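Local coordinates for uncharacterized protein PA2218 (Pseudomonas aeruginosa, PDB 2HDW) that is uncharacterised but adopts an alpha/beta hydrolase fold and is probably a hydrolase, at residues A157-I162 and E171-I176. Sequence-based numbering, arbitrary orientation.
Sequences AAVDFI and ERIGVI
V159 meets I173 and V175, and I162 meets I173, all through methyl groups, with no flat group on either side of the interface. The flat groups of the helical segment serve other partners: the ring of F161 meets that of F73 with the planes about 25° apart, and the carboxylate of D160 forms a salt bridge with R194.

V159 forks over the strand. With CG1 anti to the backbone N (chi1 172°), that methyl lies 4.2 Å from I173 CG2, while V159 CG2 reaches V175 CG1, also at 4.2 Å. The side chains of V159 and V175 cross at about a right angle, whereas V159 and I173 run past each other in opposite senses. One turn further along, I162 offers its CG2 branch to I173 CD1 at 4.1 Å. I173 thus receives both helix residues, one on its gamma methyl and the other on its delta methyl.

Branched aliphatics suit this buried seam: two branches leave CB, so V159 can reach I173 with one and V175 with the other, and such residues are at home in a strand. G174, where a CB would point away from the helix, makes backbone hydrogen bonds with A98 and V100, while I173 and V175 make theirs with K196 and A197, so 173-178 is an interior strand of the sheet.

The axes of helix segment 157-162 and strand segment 173-176 approach to 10.1 Å, with 141° between their N-to-C directions. Helix 148-164 joins parallel strands 126-130 and 173-178, which flank 96-102 in the sheet, and so is the connection of a beta-alpha-beta crossover. Strand 173-178 is followed by a tight turn into helix 180-191, the position that holds the nucleophile elbow in alpha/beta hydrolases, as is probably so here.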
loop_
_atom_site.group_PDB
_atom_site.type_symbol
_atom_site.label_atom_id
_atom_site.label_comp_id
_atom_site.label_asym_id
_atom_site.label_seq_id
_atom_site.Cartn_x
_atom_site.Cartn_y
_atom_site.Cartn_z
ATOM N N ALA A 157 7.130 7.399 7.790
ATOM C CA ALA A 157 7.245 7.053 9.201
ATOM C C ALA A 157 7.899 5.675 9.262
ATOM O O ALA A 157 8.673 5.382 10.178
ATOM C CB ALA A 157 5.869 7.011 9.854
ATOM N N ALA A 158 7.584 4.838 8.273
ATOM C CA ALA A 158 8.146 3.494 8.193
ATOM C C ALA A 158 9.627 3.593 7.830
ATOM O O ALA A 158 10.456 2.845 8.354
ATOM C CB ALA A 158 7.395 2.663 7.153
ATOM N N VAL A 159 9.961 4.525 6.940
ATOM C CA VAL A 159 11.350 4.721 6.548
ATOM C C VAL A 159 12.122 5.222 7.772
ATOM O O VAL A 159 13.286 4.864 7.970
ATOM C CB VAL A 159 11.469 5.738 5.391
ATOM C CG1 VAL A 159 12.934 6.075 5.132
ATOM C CG2 VAL A 159 10.840 5.151 4.128
ATOM N N ASP A 160 11.469 6.047 8.592
ATOM C CA ASP A 160 12.094 6.559 9.811
ATOM C C ASP A 160 12.580 5.396 10.683
ATOM O O ASP A 160 13.698 5.414 11.203
ATOM C CB ASP A 160 11.097 7.375 10.649
ATOM C CG ASP A 160 10.882 8.783 10.125
ATOM O OD1 ASP A 160 11.569 9.199 9.169
ATOM O OD2 ASP A 160 10.015 9.487 10.693
ATOM N N PHE A 161 11.727 4.392 10.848
ATOM C CA PHE A 161 12.061 3.251 11.690
ATOM C C PHE A 161 13.108 2.323 11.104
ATOM O O PHE A 161 14.117 2.032 11.743
ATOM C CB PHE A 161 10.810 2.435 12.014
ATOM C CG PHE A 161 11.083 1.253 12.899
ATOM C CD1 PHE A 161 11.212 1.412 14.272
ATOM C CD2 PHE A 161 11.262 -0.012 12.350
ATOM C CE1 PHE A 161 11.518 0.327 15.091
ATOM C CE2 PHE A 161 11.569 -1.104 13.158
ATOM C CZ PHE A 161 11.697 -0.932 14.531
ATOM N N ILE A 162 12.863 1.852 9.888
ATOM C CA ILE A 162 13.784 0.935 9.236
ATOM C C ILE A 162 15.192 1.535 9.163
ATOM O O ILE A 162 16.183 0.815 9.259
ATOM C CB ILE A 162 13.254 0.554 7.821
ATOM C CG1 ILE A 162 13.850 -0.783 7.377
ATOM C CG2 ILE A 162 13.593 1.644 6.809
ATOM C CD1 ILE A 162 13.032 -1.477 6.305
ATOM N N GLU A 171 21.327 4.892 4.130
ATOM C CA GLU A 171 21.529 5.497 2.815
ATOM C C GLU A 171 21.139 4.553 1.671
ATOM O O GLU A 171 21.222 4.925 0.494
ATOM C CB GLU A 171 22.994 5.925 2.645
ATOM C CG GLU A 171 23.386 7.204 3.390
ATOM C CD GLU A 171 22.602 8.420 2.913
ATOM O OE1 GLU A 171 22.314 8.501 1.701
ATOM O OE2 GLU A 171 22.287 9.302 3.743
ATOM N N ARG A 172 20.703 3.341 2.012
ATOM C CA ARG A 172 20.323 2.351 1.001
ATOM C C ARG A 172 18.877 1.895 1.198
ATOM O O ARG A 172 18.611 0.707 1.371
ATOM C CB ARG A 172 21.271 1.146 1.084
ATOM C CG ARG A 172 22.758 1.511 1.060
ATOM C CD ARG A 172 23.649 0.274 1.198
ATOM N NE ARG A 172 23.485 -0.642 0.069
ATOM C CZ ARG A 172 23.944 -1.891 0.032
ATOM N NH1 ARG A 172 24.608 -2.398 1.064
ATOM N NH2 ARG A 172 23.727 -2.643 -1.039
ATOM N N ILE A 173 17.947 2.845 1.165
ATOM C CA ILE A 173 16.528 2.545 1.374
ATOM C C ILE A 173 15.675 2.758 0.130
ATOM O O ILE A 173 15.802 3.768 -0.567
ATOM C CB ILE A 173 15.920 3.427 2.500
ATOM C CG1 ILE A 173 16.752 3.312 3.780
ATOM C CG2 ILE A 173 14.464 3.019 2.763
ATOM C CD1 ILE A 173 16.826 1.928 4.339
ATOM N N GLY A 174 14.800 1.793 -0.133
ATOM C CA GLY A 174 13.890 1.878 -1.256
ATOM C C GLY A 174 12.498 1.558 -0.747
ATOM O O GLY A 174 12.330 1.168 0.415
ATOM N N VAL A 175 11.489 1.740 -1.592
ATOM C CA VAL A 175 10.127 1.425 -1.195
ATOM C C VAL A 175 9.352 0.758 -2.317
ATOM O O VAL A 175 9.645 0.964 -3.496
ATOM C CB VAL A 175 9.327 2.676 -0.765
ATOM C CG1 VAL A 175 9.915 3.276 0.502
ATOM C CG2 VAL A 175 9.304 3.692 -1.890
ATOM N N ILE A 176 8.375 -0.064 -1.942
ATOM C CA ILE A 176 7.516 -0.717 -2.923
ATOM C C ILE A 176 6.067 -0.378 -2.561
ATOM O O ILE A 176 5.635 -0.603 -1.426
ATOM C CB ILE A 176 7.675 -2.259 -2.923
ATOM C CG1 ILE A 176 9.083 -2.656 -3.373
ATOM C CG2 ILE A 176 6.654 -2.880 -3.885
ATOM C CD1 ILE A 176 9.378 -4.145 -3.216
#